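Local coordinates for apical membrane antigen 1 (PDB 4APM), which probably takes part in host-cell invasion by Babesia divergens as a membrane antigen of the moving junction, and is represented here by its first three domains, at residues 51-56 / 346-351; 55-60 / 200-205; 124-129 / 211-216; 164-169 / 189-194; 312-317 / 328-333. One frame throughout, in Å; residues are numbered along the deposited sequence.

Interaction 1 of 5, residues 51-56 / 346-351; sequences CPVMGK and TAVGSP
M54 and S350 meet where the short strand 53-54 runs beside the loop that follows strand 342-346. The methionine leaves its backbone with CG anti to the carbonyl carbon (chi1 -65°) and continues straight, which brings the sulfur against the start of the serine: M54 SD lies 3.5 Å from S350 N and 3.7 Å from S350 CB. A bend at chi3 (80°) then turns the methyl M54 CE back toward S350 CB, at 4.0 Å. The serine hydroxyl takes its polar partner elsewhere, in D355. Farther along, the two valines meet by single branches. V53 CG2 touches V348 CG1 at 4.3 Å, while V53 CG1 rests near the carbonyl oxygen of A347. C51, tied by a disulfide to C217, adds its CB to the same branch of V348. One direct backbone bond crosses, from M54 N to V348 O at 2.8 Å, and the same oxygen receives a CA-H...O contact from V53 CA. K195 NZ donates hydrogen bonds to three carbonyls, of M54, A347 and G349, and neighbouring strands and loops serve other backbone groups. Apart from the M54-V348 bond, the side chains meet across this buried seam through apolar or sulfur atoms, a contact van der Waals in kind.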
# COMPACT_ATOMS: atom_id res chain seq x y z
N CYS A 51 -2.53 -8.91 -0.71
CA CYS A 51 -2.81 -7.85 0.22
C CYS A 51 -4.08 -7.09 -0.18
O CYS A 51 -4.29 -6.81 -1.36
CB CYS A 51 -1.65 -6.88 0.25
SG CYS A 51 -0.11 -7.62 0.81
N PRO A 52 -4.93 -6.77 0.81
CA PRO A 52 -5.97 -5.79 0.54
C PRO A 52 -5.32 -4.41 0.34
O PRO A 52 -4.16 -4.21 0.76
CB PRO A 52 -6.81 -5.81 1.83
CG PRO A 52 -5.89 -6.40 2.90
CD PRO A 52 -4.60 -6.83 2.25
N VAL A 53 -5.98 -3.54 -0.41
CA VAL A 53 -5.46 -2.21 -0.73
C VAL A 53 -6.35 -1.14 -0.07
O VAL A 53 -7.51 -0.96 -0.46
CB VAL A 53 -5.43 -2.02 -2.27
CG1 VAL A 53 -4.82 -0.69 -2.63
CG2 VAL A 53 -4.67 -3.17 -2.96
N MET A 54 -5.86 -0.47 0.96
CA MET A 54 -6.68 0.49 1.69
C MET A 54 -6.91 1.75 0.84
O MET A 54 -6.02 2.21 0.11
CB MET A 54 -6.04 0.89 3.02
CG MET A 54 -5.93 -0.23 4.02
SD MET A 54 -5.17 0.34 5.55
CE MET A 54 -6.55 1.14 6.40
N GLY A 55 -8.12 2.29 0.90
CA GLY A 55 -8.40 3.54 0.21
C GLY A 55 -8.55 3.43 -1.29
O GLY A 55 -8.73 4.45 -1.96
N LYS A 56 -8.48 2.23 -1.85
CA LYS A 56 -8.70 2.10 -3.29
C LYS A 56 -10.17 2.18 -3.60
O LYS A 56 -10.95 1.34 -3.13
CB LYS A 56 -8.12 0.79 -3.85
CG LYS A 56 -8.49 0.52 -5.31
CD LYS A 56 -7.61 -0.58 -5.89
CE LYS A 56 -8.16 -1.11 -7.21
NZ LYS A 56 -7.13 -2.00 -7.84
N THR A 346 3.29 2.91 1.50
CA THR A 346 3.24 1.98 0.37
C THR A 346 1.89 2.07 -0.35
O THR A 346 0.90 2.60 0.22
CB THR A 346 3.52 0.52 0.77
OG1 THR A 346 2.33 -0.07 1.28
CG2 THR A 346 4.63 0.38 1.82
N ALA A 347 1.86 1.59 -1.60
CA ALA A 347 0.66 1.63 -2.42
C ALA A 347 -0.49 0.76 -1.86
O ALA A 347 -1.64 0.93 -2.28
CB ALA A 347 0.98 1.22 -3.86
N VAL A 348 -0.20 -0.21 -0.99
CA VAL A 348 -1.34 -1.04 -0.48
C VAL A 348 -1.89 -0.53 0.83
O VAL A 348 -3.05 -0.81 1.19
CB VAL A 348 -1.01 -2.54 -0.34
CG1 VAL A 348 -0.59 -3.14 -1.68
CG2 VAL A 348 0.06 -2.76 0.70
N GLY A 349 -1.06 0.25 1.54
CA GLY A 349 -1.31 0.61 2.93
C GLY A 349 -2.12 1.89 3.05
O GLY A 349 -2.36 2.60 2.08
N SER A 350 -2.53 2.18 4.27
CA SER A 350 -3.24 3.40 4.54
C SER A 350 -2.56 4.65 3.96
O SER A 350 -1.34 4.81 4.05
CB SER A 350 -3.43 3.58 6.05
OG SER A 350 -4.32 4.67 6.23
N PRO A 351 -3.35 5.54 3.38
CA PRO A 351 -2.86 6.89 2.99
C PRO A 351 -2.74 7.92 4.14
O PRO A 351 -2.33 9.07 3.90
CB PRO A 351 -3.96 7.36 2.01
CG PRO A 351 -5.22 6.70 2.52
CD PRO A 351 -4.76 5.32 2.98

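Interaction 2 of 5, residues 55-60 / 200-205; sequences GKVINL and AHLYYG
K56 runs past Y204 CB and sets its CE over the ring of Y204. Its CG stands anti to the backbone N (chi1 172°) and every later torsion is also near 180°, making the lysine a nearly straight chain that starts beside Y204 CB and ends above the aromatic face. K56 CE sits over the middle of the ring, 3.7 Å from the centroid and nearly along the normal, a CH-pi contact; the ammonium lies farther out, with K56 NZ 4.3 Å from the same centroid in an off-centre cation-pi contact. Y204 CG, likewise anti to its backbone N, carries the ring beside the lysine, and chi2 near -81° turns a face to it. The lysine nitrogen is held by Q167 OE1 and by the carbonyls of I29 and Y30, which fixes the far end of the chain. This is a junction of two antiparallel sheets: strand 56-60 pairs with strand 191-195, strand 202-205 belongs to the five-stranded sheet, and the two short axes stand 80° apart. At the corner, G55, the third residue of a type II turn with positive phi, gives its N-H to L202 O at 2.8 Å. Beyond it, V57 CG1 meets L202 CD2 at 3.9 Å, the two side chains crossing at a slant.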
# COMPACT_ATOMS: atom_id res chain seq x y z
N GLY A 55 -8.12 2.29 0.90
CA GLY A 55 -8.40 3.54 0.21
C GLY A 55 -8.55 3.43 -1.29
O GLY A 55 -8.73 4.45 -1.96
N LYS A 56 -8.48 2.23 -1.85
CA LYS A 56 -8.70 2.10 -3.29
C LYS A 56 -10.17 2.18 -3.60
O LYS A 56 -10.95 1.34 -3.13
CB LYS A 56 -8.12 0.79 -3.85
CG LYS A 56 -8.49 0.52 -5.31
CD LYS A 56 -7.61 -0.58 -5.89
CE LYS A 56 -8.16 -1.11 -7.21
NZ LYS A 56 -7.13 -2.00 -7.84
N VAL A 57 -10.55 3.21 -4.35
CA VAL A 57 -11.87 3.31 -4.91
C VAL A 57 -11.76 3.36 -6.43
O VAL A 57 -10.70 3.68 -6.98
CB VAL A 57 -12.66 4.56 -4.41
CG1 VAL A 57 -12.79 4.57 -2.90
CG2 VAL A 57 -12.05 5.86 -4.93
N ILE A 58 -12.86 3.07 -7.10
CA ILE A 58 -12.91 3.25 -8.53
C ILE A 58 -13.83 4.42 -8.83
O ILE A 58 -15.00 4.40 -8.45
CB ILE A 58 -13.42 1.98 -9.25
CG1 ILE A 58 -12.68 0.72 -8.72
CG2 ILE A 58 -13.29 2.13 -10.76
CD1 ILE A 58 -11.17 0.70 -8.98
N ASN A 59 -13.27 5.46 -9.46
CA ASN A 59 -14.06 6.62 -9.93
C ASN A 59 -14.84 6.29 -11.23
O ASN A 59 -14.27 5.80 -12.21
CB ASN A 59 -13.15 7.83 -10.20
CG ASN A 59 -12.54 8.40 -8.94
OD1 ASN A 59 -13.10 8.27 -7.84
ND2 ASN A 59 -11.39 9.06 -9.09
N LEU A 60 -16.14 6.56 -11.23
CA LEU A 60 -16.98 6.16 -12.36
C LEU A 60 -17.39 7.36 -13.24
O LEU A 60 -17.59 8.46 -12.74
CB LEU A 60 -18.19 5.38 -11.88
CG LEU A 60 -17.85 4.10 -11.10
CD1 LEU A 60 -19.13 3.34 -10.73
CD2 LEU A 60 -16.91 3.21 -11.92
N ALA A 200 -10.31 5.92 3.35
CA ALA A 200 -9.14 5.15 3.76
C ALA A 200 -9.59 3.84 4.41
O ALA A 200 -8.80 2.94 4.61
CB ALA A 200 -8.30 5.95 4.73
N HIS A 201 -10.87 3.76 4.73
CA HIS A 201 -11.40 2.69 5.57
C HIS A 201 -11.96 1.60 4.68
O HIS A 201 -12.45 0.59 5.17
CB HIS A 201 -12.51 3.25 6.51
CG HIS A 201 -13.64 3.97 5.77
ND1 HIS A 201 -13.51 5.22 5.26
CD2 HIS A 201 -14.94 3.55 5.45
CE1 HIS A 201 -14.66 5.58 4.64
NE2 HIS A 201 -15.53 4.57 4.75
N LEU A 202 -11.90 1.82 3.37
CA LEU A 202 -12.27 0.82 2.38
C LEU A 202 -11.06 -0.04 2.01
O LEU A 202 -9.92 0.45 1.90
CB LEU A 202 -12.84 1.49 1.13
CG LEU A 202 -14.36 1.71 0.99
CD1 LEU A 202 -15.06 2.09 2.30
CD2 LEU A 202 -14.70 2.70 -0.11
N TYR A 203 -11.31 -1.35 1.83
CA TYR A 203 -10.28 -2.30 1.42
C TYR A 203 -10.73 -2.99 0.15
O TYR A 203 -11.69 -3.76 0.17
CB TYR A 203 -10.10 -3.37 2.49
CG TYR A 203 -9.61 -2.86 3.80
CD1 TYR A 203 -10.45 -2.16 4.67
CD2 TYR A 203 -8.30 -3.12 4.20
CE1 TYR A 203 -9.99 -1.70 5.86
CE2 TYR A 203 -7.84 -2.70 5.41
CZ TYR A 203 -8.69 -1.99 6.24
OH TYR A 203 -8.21 -1.54 7.44
N TYR A 204 -10.04 -2.73 -0.96
CA TYR A 204 -10.26 -3.46 -2.21
C TYR A 204 -9.33 -4.67 -2.24
O TYR A 204 -8.14 -4.56 -1.99
CB TYR A 204 -9.94 -2.55 -3.40
CG TYR A 204 -10.31 -3.11 -4.77
CD1 TYR A 204 -9.47 -4.02 -5.42
CD2 TYR A 204 -11.46 -2.71 -5.42
CE1 TYR A 204 -9.79 -4.52 -6.69
CE2 TYR A 204 -11.81 -3.21 -6.67
CZ TYR A 204 -10.97 -4.12 -7.30
OH TYR A 204 -11.29 -4.61 -8.52
N GLY A 205 -9.86 -5.83 -2.59
CA GLY A 205 -8.98 -6.98 -2.69
C GLY A 205 -9.57 -8.09 -3.49
O GLY A 205 -10.69 -7.99 -4.02

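Interaction 3 of 5, residues 124-129 / 211-216; sequences NDVANC and KKWEEN. With ACT (acetate ion), chain C.
The N-terminal end of helix 125-134 is capped by N124, and the same side chain binds W213 from the short helix 213-216. N124 OD1 accepts two N-H groups: A127 N at 2.9 Å, almost in line with the carbonyl, is the capping bond, and W213 NE1 at 2.7 Å is the bond across the contact. The indole donor comes from the side of the amide oxygen, somewhat tilted from the amide plane, with a C=O...N angle of 107°, while the oxygen itself lies close to the ring plane; amide and indole are turned 69° against each other. Placing CG between its backbone N and carbonyl carbon (chi1 54°) folds the asparagine back over the helix start, where one oxygen can serve both donors. V126 covers a face of the indole, its CG1 4.0 Å from the centroid of the five-membered ring, and the opposite face carries E214 CG and a water. That water accepts from N124 ND2 and E214 N and donates to K211 O; a second water joins N124 N to K211 O. K211 NZ reaches the carbonyl of A127 through a third water and forms a salt bridge with E131. An acetate, probably from the crystallisation liquor, accepts a weak bond from V126 N. The A127 bond is that of a classic asparagine N-cap, whose oxygen W213 NE1 here shares.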
# COMPACT_ATOMS: atom_id res chain seq x y z
N ASN A 124 -10.22 -12.14 10.69
CA ASN A 124 -10.71 -10.78 10.83
C ASN A 124 -11.70 -10.44 9.74
O ASN A 124 -11.94 -11.25 8.84
CB ASN A 124 -9.59 -9.74 10.94
CG ASN A 124 -8.60 -9.81 9.79
OD1 ASN A 124 -8.98 -9.93 8.62
ND2 ASN A 124 -7.31 -9.65 10.12
N ASP A 125 -12.31 -9.26 9.84
CA ASP A 125 -13.37 -8.89 8.91
C ASP A 125 -12.92 -8.83 7.43
O ASP A 125 -13.63 -9.33 6.53
CB ASP A 125 -14.01 -7.58 9.34
CG ASP A 125 -14.64 -7.66 10.73
OD1 ASP A 125 -15.10 -8.76 11.13
OD2 ASP A 125 -14.63 -6.64 11.46
N VAL A 126 -11.76 -8.24 7.18
CA VAL A 126 -11.24 -8.18 5.85
C VAL A 126 -10.98 -9.59 5.33
O VAL A 126 -11.40 -9.92 4.22
CB VAL A 126 -9.95 -7.31 5.78
CG1 VAL A 126 -9.26 -7.50 4.44
CG2 VAL A 126 -10.30 -5.83 6.03
N ALA A 127 -10.38 -10.45 6.15
CA ALA A 127 -10.17 -11.85 5.74
C ALA A 127 -11.51 -12.58 5.51
O ALA A 127 -11.67 -13.28 4.53
CB ALA A 127 -9.32 -12.58 6.76
N ASN A 128 -12.49 -12.35 6.37
CA ASN A 128 -13.76 -13.00 6.17
C ASN A 128 -14.40 -12.60 4.82
O ASN A 128 -14.95 -13.44 4.10
CB ASN A 128 -14.72 -12.70 7.34
CG ASN A 128 -14.29 -13.37 8.60
OD1 ASN A 128 -13.33 -14.17 8.62
ND2 ASN A 128 -15.00 -13.05 9.72
N CYS A 129 -14.30 -11.31 4.50
CA CYS A 129 -14.86 -10.78 3.29
C CYS A 129 -14.19 -11.42 2.06
O CYS A 129 -14.86 -11.82 1.11
CB CYS A 129 -14.75 -9.24 3.30
SG CYS A 129 -15.65 -8.40 1.97
N LYS A 211 -4.90 -14.55 4.93
CA LYS A 211 -5.57 -14.51 6.23
C LYS A 211 -4.76 -13.66 7.21
O LYS A 211 -5.31 -13.06 8.15
CB LYS A 211 -5.72 -15.92 6.86
CG LYS A 211 -5.99 -17.09 5.92
CD LYS A 211 -7.27 -16.91 5.14
CE LYS A 211 -8.40 -17.79 5.64
NZ LYS A 211 -9.50 -17.71 4.64
N LYS A 212 -3.45 -13.67 7.02
CA LYS A 212 -2.57 -12.93 7.89
C LYS A 212 -2.11 -11.63 7.22
O LYS A 212 -1.02 -11.13 7.49
CB LYS A 212 -1.39 -13.79 8.34
CG LYS A 212 -1.83 -14.93 9.25
CD LYS A 212 -0.99 -16.20 9.06
CE LYS A 212 0.26 -16.19 9.93
NZ LYS A 212 1.06 -17.46 9.82
N TRP A 213 -2.97 -11.06 6.37
CA TRP A 213 -2.66 -9.80 5.69
C TRP A 213 -2.08 -8.76 6.63
O TRP A 213 -1.08 -8.12 6.31
CB TRP A 213 -3.89 -9.25 4.95
CG TRP A 213 -5.05 -8.88 5.84
CD1 TRP A 213 -6.10 -9.68 6.23
CD2 TRP A 213 -5.37 -7.55 6.38
NE1 TRP A 213 -6.98 -8.99 7.01
CE2 TRP A 213 -6.60 -7.70 7.12
CE3 TRP A 213 -4.75 -6.30 6.33
CZ2 TRP A 213 -7.18 -6.64 7.81
CZ3 TRP A 213 -5.31 -5.25 7.05
CH2 TRP A 213 -6.51 -5.41 7.77
N GLU A 214 -2.63 -8.68 7.83
CA GLU A 214 -2.23 -7.65 8.78
C GLU A 214 -0.80 -7.72 9.23
O GLU A 214 -0.21 -6.71 9.53
CB GLU A 214 -3.13 -7.64 9.99
CG GLU A 214 -4.15 -6.53 9.95
CD GLU A 214 -4.58 -6.11 11.34
OE1 GLU A 214 -5.30 -6.90 12.01
OE2 GLU A 214 -4.18 -4.99 11.76
N GLU A 215 -0.22 -8.91 9.27
CA GLU A 215 1.19 -9.04 9.68
C GLU A 215 2.13 -9.19 8.47
O GLU A 215 3.33 -8.94 8.58
CB GLU A 215 1.34 -10.25 10.62
CG GLU A 215 0.22 -10.39 11.66
CD GLU A 215 -0.16 -11.84 11.90
OE1 GLU A 215 0.74 -12.70 12.00
OE2 GLU A 215 -1.37 -12.14 11.96
N ASN A 216 1.59 -9.64 7.34
CA ASN A 216 2.41 -10.04 6.18
C ASN A 216 2.51 -8.97 5.09
O ASN A 216 3.29 -9.08 4.16
CB ASN A 216 1.87 -11.34 5.57
CG ASN A 216 2.24 -12.57 6.39
OD1 ASN A 216 3.16 -12.54 7.19
ND2 ASN A 216 1.54 -13.67 6.16
C ACT C . -10.23 -5.01 9.78
O ACT C . -9.25 -4.54 10.41
OXT ACT C . -10.34 -6.24 9.45
CH3 ACT C . -11.32 -4.05 9.42
O HOH W 1 -7.78 -13.35 9.63
O HOH W 2 -4.59 -10.30 9.09
O HOH W 3 -9.39 -14.87 3.90

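Interaction 4 of 5, residues 164-169 / 189-194; sequences TPMQYN and LCMEPM
N169 and M191 exchange two backbone hydrogen bonds: N169 N gives to M191 O at 2.8 Å and M191 N gives to N169 O at 3.1 Å. The side chain of N169 adds a third, weak and bent bond, from N169 ND2 to L189 O at 2.7 Å; CG anti to the backbone N (chi1 -172°) carries the amide over to that carbonyl. Two CA-H...O contacts continue the line, from Y168 CA to M191 O and from E192 CA to Q167 O. The two N169-M191 backbone bonds make a single antiparallel bridge, a hydrogen-bonded pair, by which the loop after strand 158-161 lies along one side of strand 191-195, while the other side of that strand pairs with 56-60. The loop is shaped by an ST turn, T164 OG1 accepting from M166 N, and by Q167, whose NE2 binds P165 O within the loop and D32 O outside it. Outward from the bridge, M166 and M191 cross at about a right angle, with M166 CB 3.9 Å from M191 SD and their terminal methyls touching. M166 SD also reaches L189 CD2. At the other end P193 CD approaches the edge of the Y168 ring, 3.9 Å from Y168 CD1, and E192 CB lies against the same corner of the ring.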
# COMPACT_ATOMS: atom_id res chain seq x y z
N THR A 164 -17.78 -6.95 -11.39
CA THR A 164 -16.79 -6.93 -12.48
C THR A 164 -15.40 -6.69 -11.92
O THR A 164 -15.25 -5.94 -10.96
CB THR A 164 -17.09 -5.83 -13.52
OG1 THR A 164 -15.98 -5.71 -14.43
CG2 THR A 164 -17.31 -4.50 -12.86
N PRO A 165 -14.36 -7.28 -12.55
CA PRO A 165 -13.01 -6.95 -12.13
C PRO A 165 -12.47 -5.68 -12.80
O PRO A 165 -11.33 -5.28 -12.52
CB PRO A 165 -12.21 -8.17 -12.56
CG PRO A 165 -12.90 -8.63 -13.81
CD PRO A 165 -14.36 -8.31 -13.62
N MET A 166 -13.27 -5.05 -13.65
CA MET A 166 -12.84 -3.80 -14.30
C MET A 166 -12.43 -2.72 -13.31
O MET A 166 -13.09 -2.49 -12.30
CB MET A 166 -13.92 -3.27 -15.25
CG MET A 166 -13.99 -4.06 -16.56
SD MET A 166 -15.05 -3.29 -17.82
CE MET A 166 -14.20 -1.73 -18.07
N GLN A 167 -11.33 -2.04 -13.60
CA GLN A 167 -10.80 -1.07 -12.68
C GLN A 167 -10.34 0.16 -13.42
O GLN A 167 -10.42 1.26 -12.91
CB GLN A 167 -9.63 -1.68 -11.89
CG GLN A 167 -10.06 -2.90 -11.07
CD GLN A 167 -8.91 -3.82 -10.74
OE1 GLN A 167 -8.00 -3.45 -9.99
NE2 GLN A 167 -8.97 -5.05 -11.27
N TYR A 168 -9.91 -0.04 -14.65
CA TYR A 168 -9.39 1.06 -15.46
C TYR A 168 -9.86 0.95 -16.91
O TYR A 168 -9.67 -0.08 -17.55
CB TYR A 168 -7.87 1.07 -15.41
CG TYR A 168 -7.27 2.23 -16.15
CD1 TYR A 168 -7.12 3.47 -15.55
CD2 TYR A 168 -6.88 2.09 -17.49
CE1 TYR A 168 -6.55 4.52 -16.23
CE2 TYR A 168 -6.33 3.14 -18.18
CZ TYR A 168 -6.16 4.35 -17.55
OH TYR A 168 -5.59 5.38 -18.25
N ASN A 169 -10.45 2.02 -17.42
CA ASN A 169 -10.93 2.03 -18.79
C ASN A 169 -11.08 3.47 -19.28
O ASN A 169 -11.95 4.20 -18.82
CB ASN A 169 -12.26 1.27 -18.91
CG ASN A 169 -12.72 1.08 -20.35
OD1 ASN A 169 -11.92 1.16 -21.28
ND2 ASN A 169 -14.01 0.86 -20.54
N LEU A 189 -18.81 2.82 -17.45
CA LEU A 189 -17.71 2.05 -18.05
C LEU A 189 -16.46 2.87 -18.28
O LEU A 189 -15.42 2.34 -18.71
CB LEU A 189 -18.14 1.39 -19.37
CG LEU A 189 -19.16 0.24 -19.29
CD1 LEU A 189 -19.74 -0.12 -20.67
CD2 LEU A 189 -18.56 -0.99 -18.62
N CYS A 190 -16.56 4.17 -18.03
CA CYS A 190 -15.39 5.04 -18.07
C CYS A 190 -14.89 5.19 -16.65
O CYS A 190 -15.59 5.73 -15.80
CB CYS A 190 -15.78 6.40 -18.63
SG CYS A 190 -14.45 7.61 -18.58
N MET A 191 -13.71 4.67 -16.37
CA MET A 191 -13.30 4.50 -14.97
C MET A 191 -11.80 4.52 -14.76
O MET A 191 -11.01 4.19 -15.66
CB MET A 191 -13.93 3.22 -14.38
CG MET A 191 -13.36 1.92 -14.91
SD MET A 191 -14.19 0.45 -14.27
CE MET A 191 -15.72 0.47 -15.21
N GLU A 192 -11.40 4.93 -13.56
CA GLU A 192 -10.04 4.72 -13.08
C GLU A 192 -10.02 4.57 -11.57
O GLU A 192 -10.86 5.15 -10.89
CB GLU A 192 -9.15 5.89 -13.48
CG GLU A 192 -9.67 7.26 -13.11
CD GLU A 192 -8.76 8.34 -13.63
OE1 GLU A 192 -8.25 8.19 -14.76
OE2 GLU A 192 -8.49 9.31 -12.90
N PRO A 193 -9.02 3.83 -11.05
CA PRO A 193 -8.79 3.72 -9.60
C PRO A 193 -8.26 5.02 -9.01
O PRO A 193 -7.51 5.73 -9.67
CB PRO A 193 -7.70 2.65 -9.48
CG PRO A 193 -7.58 2.04 -10.86
CD PRO A 193 -8.01 3.09 -11.82
N MET A 194 -8.62 5.31 -7.76
CA MET A 194 -7.85 6.26 -7.00
C MET A 194 -7.70 5.91 -5.53
O MET A 194 -8.45 5.11 -5.00
CB MET A 194 -8.32 7.71 -7.23
CG MET A 194 -9.61 8.13 -6.57
SD MET A 194 -9.65 9.95 -6.39
CE MET A 194 -9.12 10.11 -4.68

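Interaction 5 of 5, residues 312-317 / 328-333; sequences VGMNWA and VIEETP
At the open end of the hairpin formed by strands 316-320 and 325-329, W316 lies against the chain that leaves the second strand. P333 sits over the indole, its CD 3.5 Å from the centroid of the five-membered ring and 13° off the normal, a CH-pi contact; T332 CA lies above the six-membered ring on the same side, nearer its rim, as does the carbonyl oxygen of E331. Next to the sheet, W316 CB touches I329 CG1 at 3.8 Å. With CG anti to the carbonyl carbon (chi1 -42°), the tryptophan swings its ring along the departing loop 330-333, and its NE1 is bound to F19 O. N315 CB backs the other face of the ring. The hairpin belongs to a four-stranded antiparallel sheet, in which A317 and V328 make a non-hydrogen-bonded pair and I329 N donates to W316 O at 3.1 Å in a nearly straight bond. M314, the centre of an inverse gamma turn, crosses V328 at about a right angle, M314 CB to V328 CG2 being 3.8 Å, and runs alongside E330 in the same direction. A water accepts from G313 N and donates to E330 O, joining the two segments.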
# COMPACT_ATOMS: atom_id res chain seq x y z
N VAL A 312 5.31 -5.44 -9.53
CA VAL A 312 6.44 -4.56 -9.80
C VAL A 312 5.93 -3.21 -10.24
O VAL A 312 5.04 -3.14 -11.08
CB VAL A 312 7.36 -5.14 -10.91
CG1 VAL A 312 8.42 -4.13 -11.31
CG2 VAL A 312 8.01 -6.44 -10.44
N GLY A 313 6.45 -2.15 -9.64
CA GLY A 313 5.97 -0.80 -9.88
C GLY A 313 6.50 0.20 -8.87
O GLY A 313 7.32 -0.14 -7.99
N MET A 314 6.12 1.46 -8.99
CA MET A 314 6.53 2.41 -7.97
C MET A 314 5.61 2.32 -6.77
O MET A 314 4.66 3.10 -6.67
CB MET A 314 6.53 3.81 -8.53
CG MET A 314 7.22 3.89 -9.86
SD MET A 314 7.44 5.61 -10.37
CE MET A 314 7.99 5.35 -12.06
N ASN A 315 5.93 1.42 -5.84
CA ASN A 315 5.01 0.97 -4.80
C ASN A 315 5.17 1.60 -3.40
O ASN A 315 4.48 1.20 -2.47
CB ASN A 315 5.10 -0.56 -4.64
CG ASN A 315 4.74 -1.30 -5.93
OD1 ASN A 315 3.93 -0.82 -6.73
ND2 ASN A 315 5.29 -2.52 -6.09
N TRP A 316 6.14 2.49 -3.25
CA TRP A 316 6.57 3.00 -1.94
C TRP A 316 6.90 4.44 -2.11
O TRP A 316 7.31 4.87 -3.22
CB TRP A 316 7.81 2.26 -1.42
CG TRP A 316 7.85 0.75 -1.63
CD1 TRP A 316 7.50 -0.24 -0.71
CD2 TRP A 316 8.33 0.02 -2.82
NE1 TRP A 316 7.71 -1.51 -1.26
CE2 TRP A 316 8.19 -1.41 -2.52
CE3 TRP A 316 8.79 0.40 -4.08
CZ2 TRP A 316 8.56 -2.39 -3.42
CZ3 TRP A 316 9.17 -0.62 -4.98
CH2 TRP A 316 9.06 -1.98 -4.65
N ALA A 317 6.68 5.22 -1.06
CA ALA A 317 7.00 6.65 -1.07
C ALA A 317 7.45 7.12 0.31
O ALA A 317 7.03 6.55 1.34
CB ALA A 317 5.81 7.48 -1.54
N VAL A 328 8.65 9.45 -4.54
CA VAL A 328 8.25 8.12 -4.92
C VAL A 328 9.39 7.29 -5.51
O VAL A 328 10.29 7.83 -6.17
CB VAL A 328 6.85 8.01 -5.59
CG1 VAL A 328 6.15 9.35 -5.69
CG2 VAL A 328 6.84 7.18 -6.87
N ILE A 329 9.48 6.04 -5.05
CA ILE A 329 10.61 5.17 -5.36
C ILE A 329 10.16 3.86 -6.00
O ILE A 329 9.02 3.45 -5.88
CB ILE A 329 11.47 4.86 -4.11
CG1 ILE A 329 10.64 4.14 -3.03
CG2 ILE A 329 12.16 6.13 -3.61
CD1 ILE A 329 11.44 3.63 -1.85
N GLU A 330 11.08 3.20 -6.69
CA GLU A 330 10.72 2.02 -7.43
C GLU A 330 11.62 0.84 -7.15
O GLU A 330 11.43 -0.22 -7.74
CB GLU A 330 10.66 2.31 -8.94
CG GLU A 330 12.02 2.51 -9.61
CD GLU A 330 11.85 3.06 -11.02
OE1 GLU A 330 10.79 2.83 -11.66
OE2 GLU A 330 12.76 3.77 -11.48
N GLU A 331 12.58 1.01 -6.24
CA GLU A 331 13.41 -0.10 -5.81
C GLU A 331 12.83 -0.66 -4.52
O GLU A 331 12.28 0.09 -3.69
CB GLU A 331 14.85 0.36 -5.57
CG GLU A 331 15.55 0.94 -6.80
CD GLU A 331 16.89 1.61 -6.47
OE1 GLU A 331 17.51 1.25 -5.43
OE2 GLU A 331 17.31 2.51 -7.24
N THR A 332 13.01 -1.96 -4.33
CA THR A 332 12.46 -2.64 -3.17
C THR A 332 13.24 -2.23 -1.92
O THR A 332 14.44 -2.35 -1.88
CB THR A 332 12.50 -4.16 -3.35
OG1 THR A 332 11.70 -4.53 -4.48
CG2 THR A 332 11.96 -4.87 -2.13
N PRO A 333 12.56 -1.68 -0.90
CA PRO A 333 13.31 -1.34 0.31
C PRO A 333 13.66 -2.60 1.09
O PRO A 333 12.88 -3.58 1.08
CB PRO A 333 12.33 -0.49 1.11
CG PRO A 333 11.26 -0.08 0.15
CD PRO A 333 11.17 -1.18 -0.86
O HOH W 4 9.01 -2.17 -8.18

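From the N terminus, segment 51-56 opens the longest loop, which interaction 1 closes at 346-351; interactions 3, 4 and 5 nest inside it. Interaction 2 starts from the same stretch, sharing G55 and K56, and closes its loop at 200-205. Interaction 3 crosses interaction 2, since 124-129 lies within that loop and 211-216 beyond it. Interaction 4 is enclosed by both 2 and 3. Interaction 5 comes later, in series with 2, 3 and 4. Interactions 1, 2 and 4 are joined through K56 and Q167, and P52 packs on the tryptophan of interaction 3. The backbone bond from A347 N to N315 O ties interaction 5 and its four-stranded sheet to interaction 1, and thence to the five-stranded sheet.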